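Long-range contact in PHOX (Pseudomonas fluorescens, PDB 4A9V), which is an alkaline phosphatase that hydrolyses phosphate monoesters with an iron-calcium cofactor held in a beta-propeller: residues L26-Q40 and K568-D580. Residues are numbered along the deposited sequence; the frame is centred on the assembly and turned at random.
Sequences LPKGYKSSVLISWGQ and KPRSSVMAITRED. With EDO (1,2-ethanediol), chain J.
Arg578 lays its CG over one face of the Tyr30 ring, 3.7 Å from the ring centroid, a CH-pi contact at the outer end of two antiparallel strands. On this same face of the sheet, Ile576 fills the next hollow: its CG2 meets Leu26 CD2 at 4.0 Å, tip to tip, and its CD1 presses on Ser32 CB at 3.5 Å. Met574, folded back at chi2 and chi3, then sets its CE against Val34 CG2. On the other face, Lys31 turns at chi4 (64°) so that NZ donates a hydrogen bond to Thr577 OG1 (2.6 Å). A classic beta bulge follows: Leu35 and Ile36 both face Val573, Leu35 CD2 lying beside Val573 CG1 at 3.9 Å. Beyond it, Arg570 grips Trp38 O with NE (2.9 Å) and NH2 (2.8 Å), its guanidinium face over Ser37 CB and standing steeply to the indole. A leucine in place of Arg570 would probably leave Trp38 O without these two donors and Glu562 without its salt-bridge mate. The pairing joins the two ends of the chain, the ring closure known from beta-propellers: 30-37 is the edge strand beside 572-578, which pairs in turn with 544-550, while strands 130-144 and 521-526 pack against opposite faces.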
# COMPACT_ATOMS: atom_id res chain seq x y z
N LEU A 26 -19.35 3.20 -13.64
CA LEU A 26 -18.97 1.84 -14.01
C LEU A 26 -19.45 1.57 -15.44
O LEU A 26 -20.24 2.34 -15.98
CB LEU A 26 -19.62 0.83 -13.06
CG LEU A 26 -19.01 0.79 -11.66
CD1 LEU A 26 -19.99 0.17 -10.68
CD2 LEU A 26 -17.69 0.03 -11.66
N PRO A 27 -19.08 0.42 -16.01
CA PRO A 27 -19.63 0.07 -17.32
C PRO A 27 -21.08 -0.37 -17.21
O PRO A 27 -21.56 -0.68 -16.12
CB PRO A 27 -18.73 -1.08 -17.80
CG PRO A 27 -17.56 -1.11 -16.86
CD PRO A 27 -18.10 -0.59 -15.56
N LYS A 28 -21.74 -0.45 -18.35
CA LYS A 28 -23.11 -0.94 -18.39
C LYS A 28 -23.18 -2.34 -17.78
O LYS A 28 -22.30 -3.17 -18.02
CB LYS A 28 -23.62 -0.96 -19.83
CG LYS A 28 -24.19 0.37 -20.31
CD LYS A 28 -23.12 1.23 -20.96
CE LYS A 28 -23.22 1.20 -22.48
NZ LYS A 28 -22.23 0.28 -23.10
N GLY A 29 -24.21 -2.59 -16.99
CA GLY A 29 -24.43 -3.91 -16.41
C GLY A 29 -23.72 -4.15 -15.09
O GLY A 29 -23.80 -5.24 -14.54
N TYR A 30 -23.07 -3.11 -14.57
CA TYR A 30 -22.36 -3.18 -13.29
C TYR A 30 -23.04 -2.32 -12.24
O TYR A 30 -23.65 -1.29 -12.56
CB TYR A 30 -20.90 -2.73 -13.46
CG TYR A 30 -20.02 -3.80 -14.06
CD1 TYR A 30 -19.92 -3.97 -15.43
CD2 TYR A 30 -19.32 -4.68 -13.25
CE1 TYR A 30 -19.14 -4.98 -15.98
CE2 TYR A 30 -18.51 -5.66 -13.78
CZ TYR A 30 -18.41 -5.80 -15.14
OH TYR A 30 -17.62 -6.80 -15.64
N LYS A 31 -22.90 -2.70 -10.98
CA LYS A 31 -23.45 -1.92 -9.89
C LYS A 31 -22.48 -1.92 -8.71
O LYS A 31 -21.54 -2.71 -8.66
CB LYS A 31 -24.81 -2.46 -9.45
CG LYS A 31 -24.81 -3.92 -9.06
CD LYS A 31 -26.23 -4.42 -8.81
CE LYS A 31 -26.28 -5.94 -8.71
NZ LYS A 31 -25.51 -6.45 -7.54
N SER A 32 -22.68 -0.95 -7.83
CA SER A 32 -21.84 -0.79 -6.65
C SER A 32 -22.69 -0.58 -5.42
O SER A 32 -23.81 -0.07 -5.49
CB SER A 32 -20.88 0.39 -6.82
OG SER A 32 -21.56 1.62 -6.87
N SER A 33 -22.16 -1.05 -4.29
CA SER A 33 -22.78 -0.89 -2.99
C SER A 33 -21.69 -0.58 -1.98
O SER A 33 -20.58 -1.09 -2.10
CB SER A 33 -23.49 -2.20 -2.60
OG SER A 33 -24.35 -2.01 -1.49
N VAL A 34 -22.01 0.18 -0.94
CA VAL A 34 -21.08 0.40 0.16
C VAL A 34 -21.05 -0.82 1.06
O VAL A 34 -22.08 -1.22 1.60
CB VAL A 34 -21.47 1.63 0.99
CG1 VAL A 34 -20.57 1.74 2.21
CG2 VAL A 34 -21.39 2.89 0.15
N LEU A 35 -19.87 -1.41 1.22
CA LEU A 35 -19.70 -2.50 2.18
C LEU A 35 -19.58 -1.97 3.60
O LEU A 35 -20.26 -2.43 4.52
CB LEU A 35 -18.46 -3.33 1.82
CG LEU A 35 -18.22 -4.54 2.73
CD1 LEU A 35 -19.23 -5.65 2.47
CD2 LEU A 35 -16.79 -5.06 2.58
N ILE A 36 -18.70 -0.99 3.79
CA ILE A 36 -18.44 -0.42 5.11
C ILE A 36 -17.73 0.92 4.91
O ILE A 36 -17.06 1.13 3.90
CB ILE A 36 -17.58 -1.38 5.98
CG1 ILE A 36 -17.48 -0.88 7.43
CG2 ILE A 36 -16.21 -1.63 5.37
CD1 ILE A 36 -17.12 -1.99 8.41
N SER A 37 -17.95 1.84 5.84
CA SER A 37 -17.34 3.17 5.80
C SER A 37 -16.62 3.47 7.11
O SER A 37 -17.00 2.98 8.18
CB SER A 37 -18.41 4.25 5.58
OG SER A 37 -19.10 4.08 4.35
N TRP A 38 -15.67 4.40 7.03
CA TRP A 38 -15.06 5.01 8.20
C TRP A 38 -16.10 5.31 9.25
O TRP A 38 -17.12 5.94 8.97
CB TRP A 38 -14.33 6.29 7.80
CG TRP A 38 -13.96 7.15 8.96
CD1 TRP A 38 -13.30 6.78 10.13
CD2 TRP A 38 -14.31 8.54 9.13
NE1 TRP A 38 -13.22 7.84 10.99
CE2 TRP A 38 -13.82 8.93 10.44
CE3 TRP A 38 -14.93 9.49 8.34
CZ2 TRP A 38 -13.98 10.22 10.93
CZ3 TRP A 38 -15.11 10.77 8.84
CH2 TRP A 38 -14.65 11.12 10.11
N GLY A 39 -15.86 4.84 10.47
CA GLY A 39 -16.71 5.17 11.61
C GLY A 39 -17.72 4.11 11.98
O GLY A 39 -18.34 4.20 13.04
N GLN A 40 -17.89 3.08 11.15
CA GLN A 40 -18.84 2.01 11.43
C GLN A 40 -18.44 1.27 12.71
O GLN A 40 -17.36 0.69 12.76
CB GLN A 40 -18.85 1.03 10.27
CG GLN A 40 -19.69 -0.21 10.50
CD GLN A 40 -21.16 0.10 10.68
OE1 GLN A 40 -21.75 0.83 9.89
NE2 GLN A 40 -21.75 -0.46 11.73
N LYS A 568 -20.94 14.86 5.43
CA LYS A 568 -19.54 14.55 5.66
C LYS A 568 -19.17 13.32 4.82
O LYS A 568 -19.80 12.27 4.94
CB LYS A 568 -19.31 14.25 7.15
CG LYS A 568 -17.89 13.86 7.49
CD LYS A 568 -17.64 13.88 8.98
CE LYS A 568 -17.56 15.29 9.52
NZ LYS A 568 -17.25 15.33 10.98
N PRO A 569 -18.20 13.46 3.90
CA PRO A 569 -17.77 12.31 3.12
C PRO A 569 -17.00 11.30 3.97
O PRO A 569 -16.37 11.67 4.96
CB PRO A 569 -16.85 12.93 2.07
CG PRO A 569 -16.26 14.11 2.76
CD PRO A 569 -17.32 14.63 3.70
N ARG A 570 -17.13 10.02 3.63
CA ARG A 570 -16.52 8.95 4.40
C ARG A 570 -15.82 7.97 3.47
O ARG A 570 -16.45 7.39 2.59
CB ARG A 570 -17.57 8.21 5.23
CG ARG A 570 -18.29 9.10 6.23
CD ARG A 570 -19.57 8.45 6.73
NE ARG A 570 -19.30 7.30 7.58
CZ ARG A 570 -20.25 6.53 8.10
NH1 ARG A 570 -21.52 6.75 7.78
NH2 ARG A 570 -19.93 5.52 8.90
N SER A 571 -14.54 7.72 3.72
CA SER A 571 -13.82 6.64 3.05
C SER A 571 -14.61 5.35 3.20
O SER A 571 -15.14 5.06 4.28
CB SER A 571 -12.44 6.45 3.67
OG SER A 571 -11.60 7.57 3.42
N SER A 572 -14.71 4.61 2.11
CA SER A 572 -15.56 3.43 2.07
C SER A 572 -14.91 2.32 1.27
O SER A 572 -14.15 2.58 0.33
CB SER A 572 -16.91 3.76 1.45
OG SER A 572 -17.59 4.76 2.19
N VAL A 573 -15.24 1.08 1.63
CA VAL A 573 -14.99 -0.07 0.79
C VAL A 573 -16.27 -0.36 0.03
O VAL A 573 -17.35 -0.47 0.62
CB VAL A 573 -14.57 -1.29 1.64
CG1 VAL A 573 -14.37 -2.52 0.77
CG2 VAL A 573 -13.31 -0.98 2.42
N MET A 574 -16.14 -0.47 -1.29
CA MET A 574 -17.26 -0.72 -2.19
C MET A 574 -17.23 -2.17 -2.66
O MET A 574 -16.16 -2.74 -2.86
CB MET A 574 -17.18 0.19 -3.42
CG MET A 574 -16.98 1.66 -3.09
SD MET A 574 -18.29 2.37 -2.07
CE MET A 574 -19.70 2.22 -3.16
N ALA A 575 -18.41 -2.72 -2.89
CA ALA A 575 -18.58 -4.00 -3.55
C ALA A 575 -19.13 -3.78 -4.96
O ALA A 575 -20.18 -3.16 -5.13
CB ALA A 575 -19.55 -4.87 -2.75
N ILE A 576 -18.36 -4.21 -5.96
CA ILE A 576 -18.73 -4.07 -7.36
C ILE A 576 -19.15 -5.44 -7.89
O ILE A 576 -18.43 -6.43 -7.73
CB ILE A 576 -17.53 -3.57 -8.19
CG1 ILE A 576 -16.87 -2.34 -7.57
CG2 ILE A 576 -17.94 -3.37 -9.64
CD1 ILE A 576 -17.77 -1.16 -7.33
N THR A 577 -20.33 -5.49 -8.51
CA THR A 577 -20.87 -6.73 -9.04
C THR A 577 -21.47 -6.47 -10.43
O THR A 577 -21.74 -5.34 -10.81
CB THR A 577 -21.96 -7.30 -8.11
OG1 THR A 577 -22.96 -6.31 -7.89
CG2 THR A 577 -21.36 -7.74 -6.77
N ARG A 578 -21.74 -7.56 -11.15
CA ARG A 578 -22.56 -7.52 -12.36
C ARG A 578 -24.02 -7.77 -12.03
O ARG A 578 -24.36 -8.69 -11.28
CB ARG A 578 -22.06 -8.56 -13.37
CG ARG A 578 -20.79 -8.13 -14.10
CD ARG A 578 -20.08 -9.30 -14.77
NE ARG A 578 -20.94 -10.02 -15.69
CZ ARG A 578 -20.50 -10.85 -16.63
NH1 ARG A 578 -19.21 -11.08 -16.78
NH2 ARG A 578 -21.37 -11.48 -17.41
N GLU A 579 -24.90 -7.03 -12.70
CA GLU A 579 -26.34 -7.26 -12.60
C GLU A 579 -26.70 -8.69 -13.00
O GLU A 579 -27.61 -9.29 -12.41
CB GLU A 579 -27.10 -6.25 -13.47
CG GLU A 579 -26.94 -4.82 -13.00
CD GLU A 579 -27.37 -3.80 -14.03
OE1 GLU A 579 -27.88 -4.20 -15.11
OE2 GLU A 579 -27.22 -2.58 -13.77
N ASP A 580 -25.97 -9.26 -13.95
CA ASP A 580 -26.26 -10.61 -14.43
C ASP A 580 -25.53 -11.70 -13.66
O ASP A 580 -25.71 -12.89 -13.94
CB ASP A 580 -25.93 -10.72 -15.92
CG ASP A 580 -24.44 -10.66 -16.21
OD1 ASP A 580 -23.64 -10.74 -15.25
OD2 ASP A 580 -24.07 -10.60 -17.40
C1 EDO J . -17.52 19.31 11.01
O1 EDO J . -18.25 18.07 11.00
C2 EDO J . -16.03 19.02 11.21
O2 EDO J . -15.86 17.68 11.70
O HOH W 1 -24.42 -7.60 -15.91
O HOH W 2 -21.83 3.67 10.19